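Local coordinates for CCMAN5 (Cellulosimicrobium cellulans, PDB 2XSG), which hydrolyses alpha-mannosidic linkages as a family 92 glycoside hydrolase, and can probably be used to uncap mannose-6-phosphate on yeast-made glycoproteins, at residues 17-22 with 52-57; 28-33 with 138-143; 166-171 with 193-198; 262-267 with 327-332; 322-327 with 344-349. One frame throughout, in Å; residues are numbered along the deposited sequence.

Starting from the N terminus, 17-22 opens contact 1 and 28-33 opens contact 2 before contact 1 has closed. Residues 52-57 then complete the first and 138-143 the second, so the two cross; they also touch, with T19 and Y52 packing on P28. Contact 3 follows in series across one beta hairpin. Contacts 4 and 5 cross in their turn: 262-267 waits for 327-332, while 322-327 finds 344-349, and S327 belongs to both. R143, at the end of contact 2, reaches over to D265, T328 and T326, tying the N-terminal beta domain to helix 259-270 and the loops around 322-332 of the catalytic region. Contacts 1 and 3 touch neither contact 4 nor contact 5.

Contact 1. Residues 17-22 with 52-57; sequences VGTEGD and YDYAQS
E20 crosses the side chains of D53 and Y54 at a slant and reaches A55, and it can be followed outward atom by atom. CB rests on the CB of Y54 at 3.9 Å. With CG anti to the backbone N (chi1 -176°) the chain leaves past D53, and CG of E20 comes within 3.9 Å of D53 OD1. Further out, CD passes the methyl group of A55. The carboxylate ends nearly parallel to the Y54 ring, the planes 9° apart, and OE1 of E20 is 4.0 Å from Y54 CD1. OE2 has its main partner elsewhere, in a salt bridge to R653, far along the chain in the catalytic sequence family.

Two backbone N-H groups do the gripping, one on a carbonyl and one on a carboxylate. Y54 N gives a 2.8 Å hydrogen bond to T19 O, and G21 N gives one of the same length to D53 OD1. That oxygen is held twice: A55 N reaches D53 OD1 at 2.9 Å, and the two N-H groups come from opposite faces of the carboxylate. Q56 NE2 holds the other oxygen, OD2, so the D53 carboxylate is fixed in rotation by both its atoms; three donors around it should favour the charged form. T19 packs against both tyrosines. Its OG1, bonded back to F16 O, lies near the plane of the Y52 ring at its edge, 3.8 Å from CE1 of Y52.

Taken together, D53 forms an Asx turn through A55 N inside a type I beta turn running from D53 to Q56, and the same carboxylate oxygen also takes G21 N from a second loop of the N-terminal domain.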
# COMPACT_ATOMS: atom_id res chain seq x y z
N VAL A 17 5.05 13.62 -2.74
CA VAL A 17 5.90 12.61 -3.33
C VAL A 17 5.03 11.50 -3.90
O VAL A 17 4.20 10.93 -3.19
CB VAL A 17 6.93 12.06 -2.32
CG1 VAL A 17 7.54 10.72 -2.83
CG2 VAL A 17 8.01 13.13 -2.08
N GLY A 18 5.22 11.22 -5.18
CA GLY A 18 4.46 10.17 -5.86
C GLY A 18 3.09 10.58 -6.41
O GLY A 18 2.34 9.73 -6.87
N THR A 19 2.78 11.88 -6.38
CA THR A 19 1.47 12.39 -6.82
C THR A 19 1.43 12.91 -8.28
O THR A 19 0.39 13.41 -8.74
CB THR A 19 0.94 13.50 -5.89
OG1 THR A 19 1.81 14.64 -5.97
CG2 THR A 19 0.84 12.99 -4.42
N GLU A 20 2.55 12.80 -8.99
CA GLU A 20 2.57 13.18 -10.42
C GLU A 20 2.29 11.97 -11.31
O GLU A 20 2.86 10.90 -11.12
CB GLU A 20 3.91 13.82 -10.82
CG GLU A 20 3.93 14.31 -12.29
CD GLU A 20 4.93 15.44 -12.54
OE1 GLU A 20 5.35 16.09 -11.56
OE2 GLU A 20 5.29 15.69 -13.71
N GLY A 21 1.37 12.16 -12.25
CA GLY A 21 1.20 11.25 -13.40
C GLY A 21 1.19 9.80 -13.01
O GLY A 21 0.50 9.43 -12.09
N ASP A 22 1.99 8.99 -13.70
CA ASP A 22 2.09 7.56 -13.44
C ASP A 22 3.38 7.22 -12.68
O ASP A 22 4.07 6.26 -13.01
CB ASP A 22 2.02 6.77 -14.77
CG ASP A 22 1.69 5.28 -14.56
OD1 ASP A 22 1.21 4.90 -13.46
OD2 ASP A 22 1.89 4.49 -15.50
N TYR A 52 -5.72 12.94 -8.14
CA TYR A 52 -4.86 14.14 -8.19
C TYR A 52 -3.57 13.88 -8.98
O TYR A 52 -2.77 13.01 -8.62
CB TYR A 52 -4.51 14.58 -6.75
CG TYR A 52 -3.56 15.75 -6.62
CD1 TYR A 52 -2.18 15.59 -6.77
CD2 TYR A 52 -4.05 17.02 -6.29
CE1 TYR A 52 -1.31 16.66 -6.64
CE2 TYR A 52 -3.19 18.10 -6.13
CZ TYR A 52 -1.82 17.92 -6.31
OH TYR A 52 -0.98 19.01 -6.15
N ASP A 53 -3.38 14.62 -10.07
CA ASP A 53 -2.10 14.59 -10.78
C ASP A 53 -1.37 15.92 -10.58
O ASP A 53 -1.88 16.98 -10.98
CB ASP A 53 -2.30 14.29 -12.27
CG ASP A 53 -1.05 14.54 -13.11
OD1 ASP A 53 0.08 14.62 -12.57
OD2 ASP A 53 -1.20 14.69 -14.35
N TYR A 54 -0.18 15.85 -9.98
CA TYR A 54 0.64 17.06 -9.66
C TYR A 54 0.86 17.98 -10.87
O TYR A 54 0.98 19.21 -10.72
CB TYR A 54 2.01 16.67 -9.06
CG TYR A 54 2.73 17.83 -8.36
CD1 TYR A 54 3.62 18.66 -9.06
CD2 TYR A 54 2.49 18.11 -7.01
CE1 TYR A 54 4.26 19.74 -8.41
CE2 TYR A 54 3.13 19.18 -6.36
CZ TYR A 54 4.00 19.98 -7.05
OH TYR A 54 4.62 21.01 -6.40
N ALA A 55 0.94 17.38 -12.06
CA ALA A 55 1.25 18.13 -13.27
C ALA A 55 0.09 19.01 -13.73
O ALA A 55 0.30 19.87 -14.59
CB ALA A 55 1.68 17.19 -14.41
N GLN A 56 -1.10 18.83 -13.15
CA GLN A 56 -2.29 19.59 -13.57
C GLN A 56 -2.35 20.99 -12.96
O GLN A 56 -1.52 21.36 -12.11
CB GLN A 56 -3.57 18.82 -13.26
CG GLN A 56 -3.65 17.42 -13.83
CD GLN A 56 -3.67 17.40 -15.34
OE1 GLN A 56 -4.51 18.04 -15.97
NE2 GLN A 56 -2.76 16.63 -15.93
N SER A 57 -3.32 21.79 -13.40
CA SER A 57 -3.39 23.17 -12.95
C SER A 57 -4.82 23.61 -12.64
O SER A 57 -5.07 24.80 -12.40
CB SER A 57 -2.74 24.11 -13.97
OG SER A 57 -3.34 23.97 -15.24

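Contact 2. Residues 28-33 with 138-143; sequences PAAQAP and VAAATR
Two peptide planes are covered on one face by alanine methyl groups from the opposite chain. A140 CB sits over one face of the A30-Q31 peptide, 3.3 Å from A30 O and 3.6 Å from A30 C. Farther along, the roles reverse: A32 CB stands over a face of the A141-T142 peptide, 3.7 Å from T142 N. The other flat group, the guanidinium of R143, carries T142 CG2 over one face near its rim, while NE bonds to T326 O and NH2 makes a salt bridge to E269.

At the other end of the contact, A30 CB rests on the backbone of A139 and reaches CG2 of V138 at 4.1 Å. The first torsion of V138 (chi1 -61°) places CG2 between its own N and carbonyl carbon, and from there it faces A30. Mostly alanines meet here, consistent with the close backbones: Q31 CA and A140 CA are 5.0 Å apart, and the directions of the two segments differ by 22°.

No direct hydrogen bond joins the segments; two waters do the bridging. One accepts from A32 N at 2.8 Å and probably donates to A141 O. The second donates to P33 O at 2.7 Å and accepts from T142 OG1 at 2.8 Å.

A30 instead pairs its backbone with V39, and A140 pairs with G111. The loop runs roughly along strand 133-140, over the side to which V138 and A140 point. A loop laid close over a large antiparallel sheet in this way is consistent with the beta-sandwich N-terminal domain of the galactose-mutarotase-like clan.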
# COMPACT_ATOMS: atom_id res chain seq x y z
N PRO A 28 -2.07 13.37 -2.21
CA PRO A 28 -1.75 14.35 -1.18
C PRO A 28 -2.88 14.50 -0.14
O PRO A 28 -2.80 15.36 0.73
CB PRO A 28 -1.61 15.64 -1.99
CG PRO A 28 -2.65 15.48 -3.07
CD PRO A 28 -2.64 14.00 -3.42
N ALA A 29 -3.90 13.65 -0.23
CA ALA A 29 -5.11 13.72 0.62
C ALA A 29 -4.85 13.90 2.11
O ALA A 29 -3.94 13.27 2.68
CB ALA A 29 -5.99 12.49 0.40
N ALA A 30 -5.68 14.71 2.75
CA ALA A 30 -5.65 14.82 4.21
C ALA A 30 -6.16 13.51 4.80
O ALA A 30 -7.26 13.05 4.46
CB ALA A 30 -6.49 16.01 4.69
N GLN A 31 -5.35 12.88 5.65
CA GLN A 31 -5.76 11.62 6.26
C GLN A 31 -5.06 11.35 7.58
O GLN A 31 -3.93 11.78 7.80
CB GLN A 31 -5.57 10.44 5.28
CG GLN A 31 -4.20 10.32 4.62
CD GLN A 31 -4.24 9.42 3.41
OE1 GLN A 31 -5.32 9.13 2.90
NE2 GLN A 31 -3.09 9.00 2.91
N ALA A 32 -5.76 10.64 8.48
CA ALA A 32 -5.16 10.22 9.74
C ALA A 32 -4.41 8.90 9.51
O ALA A 32 -4.62 8.27 8.47
CB ALA A 32 -6.23 10.04 10.81
N PRO A 33 -3.58 8.47 10.48
CA PRO A 33 -2.93 7.16 10.31
C PRO A 33 -3.95 6.03 10.08
O PRO A 33 -4.90 5.90 10.86
CB PRO A 33 -2.17 6.97 11.63
CG PRO A 33 -1.88 8.36 12.07
CD PRO A 33 -3.12 9.15 11.70
N VAL A 138 -8.81 21.66 4.10
CA VAL A 138 -9.38 20.42 4.64
C VAL A 138 -8.42 19.78 5.66
O VAL A 138 -7.19 19.98 5.60
CB VAL A 138 -9.76 19.41 3.52
CG1 VAL A 138 -10.82 20.01 2.60
CG2 VAL A 138 -8.53 18.99 2.67
N ALA A 139 -8.99 19.05 6.62
CA ALA A 139 -8.24 18.18 7.51
C ALA A 139 -9.03 16.88 7.72
O ALA A 139 -10.21 16.81 7.38
CB ALA A 139 -8.00 18.86 8.84
N ALA A 140 -8.38 15.87 8.30
CA ALA A 140 -9.03 14.57 8.53
C ALA A 140 -8.81 14.02 9.92
O ALA A 140 -7.74 14.19 10.50
CB ALA A 140 -8.55 13.54 7.50
N ALA A 141 -9.83 13.34 10.45
CA ALA A 141 -9.67 12.39 11.54
C ALA A 141 -9.88 11.01 10.93
O ALA A 141 -10.12 10.92 9.73
CB ALA A 141 -10.69 12.66 12.65
N THR A 142 -9.80 9.96 11.75
CA THR A 142 -9.92 8.56 11.31
C THR A 142 -11.09 8.36 10.35
O THR A 142 -10.92 7.79 9.25
CB THR A 142 -10.06 7.58 12.52
OG1 THR A 142 -8.97 7.77 13.43
CG2 THR A 142 -10.08 6.12 12.09
N ARG A 143 -12.27 8.83 10.75
CA ARG A 143 -13.50 8.57 10.01
C ARG A 143 -14.07 9.82 9.34
O ARG A 143 -15.08 9.72 8.64
CB ARG A 143 -14.56 7.93 10.92
CG ARG A 143 -14.13 6.62 11.58
CD ARG A 143 -15.02 6.19 12.75
NE ARG A 143 -14.42 5.03 13.41
CZ ARG A 143 -13.44 5.06 14.30
NH1 ARG A 143 -12.96 3.92 14.79
NH2 ARG A 143 -12.93 6.22 14.72
O HOH W 1 -8.28 9.55 8.00
O HOH W 2 -6.40 6.97 12.78

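Contact 3. Residues 166-171 with 193-198; sequences NNTSRR and GYFYNA
R171 and Y194 lie side by side and point the same way, with NH2 of R171 over one face of the phenol ring near its CG and the guanidinium and ring planes 11° apart. NH2 of R171 is 3.3 Å from Y194 CG, so the overlap is over the root of the ring and not its centre, and CZ sits above Y194 CB. What holds the arginine flat is an in-plane bond at its edge, from R171 NE to S169 OG at 2.8 Å. The tyrosine, CG anti to its backbone N (chi1 -179°), runs alongside the turn, where its OH donates to Y196 O at 2.6 Å.

T168 and F195 meet quite differently, their side chains crossing at about a right angle. OG1 of T168 approaches the ring edge in its plane, 3.5 Å from F195 CD1, although its hydrogen bonds go to G74 O and S73 OG. N166 grips the residues after it: its OD1 takes T168 N and S169 N from opposite faces of the amide, an Asx turn and motif, and a water donates to both N166 OD1 and Y194 O, 2.8 Å from the latter. The amide nitrogen is bonded to Y200 OH and D78. Backbone pairing is slight, a weak 3.1 Å bond from Y194 N to S169 O.

F195 ends about 4 Å from a bound bis-tris propane molecule and about 11 Å from the calcium ion. The contact forms the open end of the hairpin between strands 169-179 and 185-195. A type II' turn from F195 to A198 leads straight into strand 198-208, which pairs with 185-195, while strand 228-231 flanks 169-179 on its other edge.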
# COMPACT_ATOMS: atom_id res chain seq x y z
N ASN A 166 -16.75 8.68 -8.88
CA ASN A 166 -15.97 7.53 -8.40
C ASN A 166 -14.78 7.31 -9.32
O ASN A 166 -14.90 7.55 -10.53
CB ASN A 166 -16.84 6.26 -8.35
CG ASN A 166 -16.14 5.11 -7.67
OD1 ASN A 166 -15.37 4.39 -8.29
ND2 ASN A 166 -16.44 4.90 -6.39
N ASN A 167 -13.67 6.84 -8.76
CA ASN A 167 -12.45 6.58 -9.54
C ASN A 167 -12.58 5.47 -10.57
O ASN A 167 -11.83 5.45 -11.56
CB ASN A 167 -11.24 6.35 -8.61
CG ASN A 167 -10.78 7.64 -7.95
OD1 ASN A 167 -10.91 8.72 -8.52
ND2 ASN A 167 -10.26 7.53 -6.75
N THR A 168 -13.53 4.57 -10.36
CA THR A 168 -13.77 3.47 -11.29
C THR A 168 -15.23 3.30 -11.67
O THR A 168 -15.56 3.29 -12.84
CB THR A 168 -13.20 2.14 -10.76
OG1 THR A 168 -11.78 2.21 -10.76
CG2 THR A 168 -13.64 0.97 -11.64
N SER A 169 -16.13 3.16 -10.69
CA SER A 169 -17.51 2.83 -11.04
C SER A 169 -18.46 3.09 -9.89
O SER A 169 -18.32 2.51 -8.81
CB SER A 169 -17.63 1.35 -11.48
OG SER A 169 -18.98 0.99 -11.72
N ARG A 170 -19.41 3.98 -10.15
CA ARG A 170 -20.51 4.25 -9.24
C ARG A 170 -21.62 3.23 -9.50
O ARG A 170 -22.09 3.10 -10.64
CB ARG A 170 -21.01 5.69 -9.43
CG ARG A 170 -22.43 5.99 -8.91
CD ARG A 170 -22.59 5.76 -7.38
NE ARG A 170 -21.84 6.77 -6.63
CZ ARG A 170 -20.76 6.52 -5.89
NH1 ARG A 170 -20.31 5.28 -5.71
NH2 ARG A 170 -20.15 7.52 -5.29
N ARG A 171 -22.01 2.51 -8.46
CA ARG A 171 -23.08 1.50 -8.59
C ARG A 171 -24.43 2.01 -8.12
O ARG A 171 -25.42 1.84 -8.83
CB ARG A 171 -22.70 0.17 -7.88
CG ARG A 171 -21.46 -0.52 -8.49
CD ARG A 171 -21.66 -0.81 -9.99
NE ARG A 171 -20.44 -1.21 -10.70
CZ ARG A 171 -19.96 -2.45 -10.74
NH1 ARG A 171 -20.59 -3.42 -10.09
NH2 ARG A 171 -18.85 -2.73 -11.41
N GLY A 193 -19.65 1.63 -4.64
CA GLY A 193 -18.70 1.71 -5.74
C GLY A 193 -18.15 0.34 -6.07
O GLY A 193 -18.55 -0.67 -5.49
N TYR A 194 -17.22 0.29 -7.01
CA TYR A 194 -16.58 -0.96 -7.35
C TYR A 194 -15.13 -0.69 -7.69
O TYR A 194 -14.81 0.33 -8.31
CB TYR A 194 -17.31 -1.63 -8.52
CG TYR A 194 -16.74 -2.98 -8.94
CD1 TYR A 194 -15.63 -3.05 -9.79
CD2 TYR A 194 -17.32 -4.18 -8.50
CE1 TYR A 194 -15.09 -4.28 -10.18
CE2 TYR A 194 -16.78 -5.43 -8.90
CZ TYR A 194 -15.67 -5.46 -9.74
OH TYR A 194 -15.10 -6.66 -10.14
N PHE A 195 -14.24 -1.58 -7.25
CA PHE A 195 -12.87 -1.59 -7.73
C PHE A 195 -12.33 -3.01 -7.80
O PHE A 195 -12.46 -3.79 -6.85
CB PHE A 195 -11.95 -0.72 -6.87
CG PHE A 195 -10.53 -0.68 -7.36
CD1 PHE A 195 -10.20 0.03 -8.52
CD2 PHE A 195 -9.53 -1.37 -6.68
CE1 PHE A 195 -8.88 0.07 -9.00
CE2 PHE A 195 -8.20 -1.33 -7.14
CZ PHE A 195 -7.87 -0.60 -8.30
N TYR A 196 -11.76 -3.33 -8.96
CA TYR A 196 -11.10 -4.61 -9.24
C TYR A 196 -11.97 -5.87 -9.12
O TYR A 196 -12.50 -6.35 -10.14
CB TYR A 196 -9.75 -4.74 -8.50
CG TYR A 196 -8.87 -5.79 -9.11
CD1 TYR A 196 -8.38 -5.65 -10.44
CD2 TYR A 196 -8.53 -6.94 -8.39
CE1 TYR A 196 -7.58 -6.63 -11.01
CE2 TYR A 196 -7.72 -7.93 -8.95
CZ TYR A 196 -7.25 -7.77 -10.25
OH TYR A 196 -6.46 -8.75 -10.80
N ASN A 197 -12.14 -6.42 -7.91
CA ASN A 197 -12.92 -7.65 -7.74
C ASN A 197 -14.30 -7.46 -7.13
O ASN A 197 -15.16 -8.33 -7.26
CB ASN A 197 -12.18 -8.67 -6.84
CG ASN A 197 -11.02 -9.35 -7.55
OD1 ASN A 197 -11.03 -9.54 -8.77
ND2 ASN A 197 -10.03 -9.74 -6.77
N ALA A 198 -14.50 -6.35 -6.42
CA ALA A 198 -15.63 -6.29 -5.49
C ALA A 198 -16.27 -4.94 -5.43
O ALA A 198 -15.60 -3.92 -5.57
CB ALA A 198 -15.16 -6.69 -4.09
O HOH W 3 -14.03 2.55 -6.76

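Contact 4. Residues 262-267 with 327-332; sequences ARIDQQ and STSGTY
D265, on helix 259-270, catches T328 in the type I beta turn that runs from S327 to G330, so a helix side chain holds a tight turn near the start of the catalytic region. The tight half centres on a single oxygen. D265 OD1 accepts T328 N at 2.9 Å, from above the carboxylate plane and with a nearly straight N-H (163°). The hydroxyl of the same residue donates to it too, T328 OG1 lying 2.6 Å from D265 OD1 on the anti lone pair. A first torsion of 60° sets OG1 between the backbone N and the carbonyl carbon of T328, which is how one residue can offer both donors to one atom. Q261 NE2 adds a third bond to OD1, and these would favour the charged carboxylate. T328 CG2 packs beside them, 3.4 Å from D265 OD1.

Toward solvent the fit slackens. I264 offers only its CG2 branch, 3.9 Å from T328 OG1, and S329 is exposed. Within the 327-332 loop, S327 OG shares a hydrogen bond of 2.8 Å with T331 OG1. On the exposed side, S329 OG bonds to Q261 NE2 and sits 4.2 Å from I264 CG2.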
# COMPACT_ATOMS: atom_id res chain seq x y z
N ALA A 262 -22.57 6.61 11.60
CA ALA A 262 -21.73 7.72 11.14
C ALA A 262 -21.97 9.00 11.96
O ALA A 262 -21.04 9.71 12.30
CB ALA A 262 -21.93 7.97 9.65
N ARG A 263 -23.23 9.27 12.28
CA ARG A 263 -23.62 10.39 13.15
C ARG A 263 -23.03 10.30 14.55
O ARG A 263 -22.51 11.28 15.09
CB ARG A 263 -25.14 10.48 13.22
CG ARG A 263 -25.76 11.07 11.95
CD ARG A 263 -27.26 10.82 11.97
NE ARG A 263 -27.93 11.34 10.79
CZ ARG A 263 -29.16 11.00 10.40
NH1 ARG A 263 -29.86 10.10 11.09
NH2 ARG A 263 -29.68 11.55 9.29
N ILE A 264 -23.12 9.12 15.15
CA ILE A 264 -22.51 8.85 16.44
C ILE A 264 -20.99 9.03 16.35
O ILE A 264 -20.39 9.74 17.16
CB ILE A 264 -22.86 7.45 16.92
CG1 ILE A 264 -24.35 7.38 17.28
CG2 ILE A 264 -21.94 7.00 18.09
CD1 ILE A 264 -24.88 5.97 17.37
N ASP A 265 -20.37 8.40 15.35
CA ASP A 265 -18.93 8.53 15.13
C ASP A 265 -18.53 9.99 15.05
O ASP A 265 -17.50 10.39 15.60
CB ASP A 265 -18.50 7.82 13.84
CG ASP A 265 -18.65 6.30 13.91
OD1 ASP A 265 -18.73 5.73 15.03
OD2 ASP A 265 -18.71 5.67 12.83
N GLN A 266 -19.35 10.79 14.36
CA GLN A 266 -19.06 12.19 14.17
C GLN A 266 -19.09 12.94 15.50
O GLN A 266 -18.19 13.75 15.75
CB GLN A 266 -19.98 12.87 13.15
CG GLN A 266 -19.44 14.23 12.74
CD GLN A 266 -20.13 14.82 11.54
OE1 GLN A 266 -19.66 14.69 10.39
NE2 GLN A 266 -21.27 15.47 11.78
N GLN A 267 -20.10 12.68 16.33
CA GLN A 267 -20.18 13.32 17.64
C GLN A 267 -19.02 12.88 18.55
O GLN A 267 -18.48 13.71 19.29
CB GLN A 267 -21.55 13.15 18.32
CG GLN A 267 -21.86 11.78 18.93
CD GLN A 267 -23.35 11.60 19.28
OE1 GLN A 267 -24.20 12.42 18.88
NE2 GLN A 267 -23.67 10.53 20.01
N SER A 327 -16.29 1.15 13.74
CA SER A 327 -17.02 2.29 14.29
C SER A 327 -16.48 2.69 15.66
O SER A 327 -15.71 1.93 16.26
CB SER A 327 -18.50 1.94 14.42
OG SER A 327 -18.73 0.99 15.46
N THR A 328 -16.89 3.86 16.15
CA THR A 328 -16.53 4.29 17.51
C THR A 328 -17.21 3.44 18.59
O THR A 328 -16.83 3.48 19.76
CB THR A 328 -16.78 5.81 17.75
OG1 THR A 328 -18.18 6.11 17.56
CG2 THR A 328 -15.95 6.65 16.79
N SER A 329 -18.22 2.67 18.17
CA SER A 329 -18.91 1.76 19.07
C SER A 329 -18.30 0.36 19.10
O SER A 329 -18.84 -0.53 19.76
CB SER A 329 -20.40 1.68 18.70
OG SER A 329 -20.98 2.96 18.65
N GLY A 330 -17.20 0.17 18.37
CA GLY A 330 -16.51 -1.12 18.29
C GLY A 330 -17.17 -2.17 17.41
O GLY A 330 -17.00 -3.36 17.65
N THR A 331 -17.92 -1.73 16.40
CA THR A 331 -18.57 -2.64 15.46
C THR A 331 -18.02 -2.49 14.03
O THR A 331 -17.41 -1.48 13.69
CB THR A 331 -20.10 -2.47 15.43
OG1 THR A 331 -20.44 -1.17 14.93
CG2 THR A 331 -20.71 -2.65 16.82
N TYR A 332 -18.26 -3.50 13.19
CA TYR A 332 -17.84 -3.48 11.80
C TYR A 332 -18.92 -4.18 10.96
O TYR A 332 -19.81 -4.83 11.51
CB TYR A 332 -16.47 -4.16 11.67
CG TYR A 332 -16.48 -5.68 11.69
CD1 TYR A 332 -16.42 -6.39 12.90
CD2 TYR A 332 -16.56 -6.41 10.50
CE1 TYR A 332 -16.44 -7.82 12.91
CE2 TYR A 332 -16.56 -7.81 10.51
CZ TYR A 332 -16.51 -8.51 11.71
OH TYR A 332 -16.54 -9.90 11.67

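Contact 5. Residues 322-327 with 344-349; sequences PMNATS and GFTYYD
P322 to T326 pair with T346 to D349 through a short two-stranded antiparallel ribbon, 323-324 with 348-349, buried in the catalytic region. P322, which follows a cis peptide bond, lays its CB 3.4 Å from D349 O while its CG packs against Y348 CB, the two side chains crossing at about a right angle.

M323 is the hydrogen-bonded pair of D349: M323 N donates to D349 O at 2.8 Å, and D349 N returns the bond to M323 O in the carbonyl plane at 3.0 Å. N324 stands opposite Y348 as a non-hydrogen-bonded pair, with its CB beside the Y348 ring at CE2. The amide of N324, CG anti to the backbone N (chi1 -171°), swings toward T346, whose CG2 branch touches OD1 and ND2 alike. OD1 of N324 is also tied back to T326 N at 3.0 Å, an Asx turn that bends the chain out of the strand.

A325 points its methyl group toward Y347 and D349, its CB 3.6 Å from D349 CB. D349 OD2 hydrogen-bonds S400 OG, and the Y347 ring stacks with Y332. Helix 368-387 touches both tyrosines, L381 on Y347 and L370 on Y348.

The last two steps converge on one carbonyl. A325 N reaches Y347 O in its plane, and T326 adds its hydroxyl, so that this buried oxygen accepts twice. T326 OG1 lies beside the backbone N (chi1 -53°), from where it meets a lone pair of Y347 O at 2.8 Å, with a C=O...O angle of 108°.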
# COMPACT_ATOMS: atom_id res chain seq x y z
N PRO A 322 -4.16 -1.76 5.45
CA PRO A 322 -5.62 -1.63 5.48
C PRO A 322 -6.12 -0.49 6.37
O PRO A 322 -5.42 -0.08 7.31
CB PRO A 322 -6.09 -3.00 6.00
CG PRO A 322 -4.92 -3.52 6.80
CD PRO A 322 -3.72 -3.04 6.03
N MET A 323 -7.31 0.02 6.06
CA MET A 323 -7.87 1.18 6.76
C MET A 323 -8.69 0.73 7.95
O MET A 323 -9.25 -0.37 7.94
CB MET A 323 -8.80 2.00 5.86
CG MET A 323 -8.35 2.22 4.44
SD MET A 323 -9.77 2.91 3.54
CE MET A 323 -9.59 2.03 2.01
N ASN A 324 -8.77 1.59 8.96
CA ASN A 324 -9.66 1.36 10.10
C ASN A 324 -11.09 1.28 9.56
O ASN A 324 -11.63 2.26 9.04
CB ASN A 324 -9.49 2.49 11.12
CG ASN A 324 -10.22 2.24 12.44
OD1 ASN A 324 -11.27 1.59 12.49
ND2 ASN A 324 -9.69 2.82 13.52
N ALA A 325 -11.67 0.08 9.61
CA ALA A 325 -13.06 -0.18 9.19
C ALA A 325 -14.01 -0.43 10.38
O ALA A 325 -15.05 -1.07 10.23
CB ALA A 325 -13.11 -1.34 8.23
N THR A 326 -13.65 0.11 11.54
CA THR A 326 -14.39 -0.04 12.81
C THR A 326 -15.07 1.26 13.23
O THR A 326 -14.48 2.34 13.11
CB THR A 326 -13.43 -0.50 13.96
OG1 THR A 326 -12.72 -1.67 13.53
CG2 THR A 326 -14.17 -0.80 15.28
N SER A 327 -16.29 1.15 13.74
CA SER A 327 -17.02 2.29 14.29
C SER A 327 -16.48 2.69 15.66
O SER A 327 -15.71 1.93 16.26
CB SER A 327 -18.50 1.94 14.42
OG SER A 327 -18.73 0.99 15.46
N GLY A 344 -12.47 -6.26 21.55
CA GLY A 344 -11.13 -6.14 22.12
C GLY A 344 -10.01 -5.87 21.13
O GLY A 344 -8.83 -6.05 21.46
N PHE A 345 -10.37 -5.44 19.93
CA PHE A 345 -9.40 -5.17 18.86
C PHE A 345 -10.06 -4.28 17.82
O PHE A 345 -11.30 -4.19 17.75
CB PHE A 345 -8.86 -6.47 18.24
CG PHE A 345 -9.73 -7.06 17.17
CD1 PHE A 345 -10.88 -7.78 17.50
CD2 PHE A 345 -9.37 -6.95 15.82
CE1 PHE A 345 -11.68 -8.35 16.51
CE2 PHE A 345 -10.17 -7.52 14.81
CZ PHE A 345 -11.33 -8.21 15.16
N THR A 346 -9.24 -3.63 17.01
CA THR A 346 -9.75 -2.79 15.93
C THR A 346 -9.77 -3.60 14.65
O THR A 346 -8.77 -4.25 14.28
CB THR A 346 -8.89 -1.52 15.77
OG1 THR A 346 -9.04 -0.73 16.95
CG2 THR A 346 -9.31 -0.65 14.56
N TYR A 347 -10.92 -3.58 13.97
CA TYR A 347 -11.06 -4.29 12.71
C TYR A 347 -10.59 -3.39 11.56
O TYR A 347 -11.09 -2.29 11.36
CB TYR A 347 -12.51 -4.74 12.49
CG TYR A 347 -12.76 -5.47 11.20
CD1 TYR A 347 -12.36 -6.80 11.03
CD2 TYR A 347 -13.39 -4.84 10.13
CE1 TYR A 347 -12.58 -7.47 9.83
CE2 TYR A 347 -13.63 -5.51 8.93
CZ TYR A 347 -13.23 -6.83 8.79
OH TYR A 347 -13.45 -7.50 7.61
N TYR A 348 -9.60 -3.89 10.82
CA TYR A 348 -9.12 -3.25 9.61
C TYR A 348 -9.61 -4.02 8.37
O TYR A 348 -9.86 -5.23 8.43
CB TYR A 348 -7.58 -3.16 9.63
CG TYR A 348 -7.09 -2.29 10.77
CD1 TYR A 348 -6.83 -2.83 12.04
CD2 TYR A 348 -6.94 -0.92 10.58
CE1 TYR A 348 -6.40 -2.00 13.08
CE2 TYR A 348 -6.53 -0.10 11.61
CZ TYR A 348 -6.26 -0.65 12.85
OH TYR A 348 -5.86 0.22 13.84
N ASP A 349 -9.74 -3.29 7.27
CA ASP A 349 -10.20 -3.83 6.00
C ASP A 349 -9.61 -2.99 4.86
O ASP A 349 -9.20 -1.84 5.09
CB ASP A 349 -11.73 -3.80 5.95
CG ASP A 349 -12.32 -4.68 4.85
OD1 ASP A 349 -11.57 -5.40 4.14
OD2 ASP A 349 -13.55 -4.62 4.66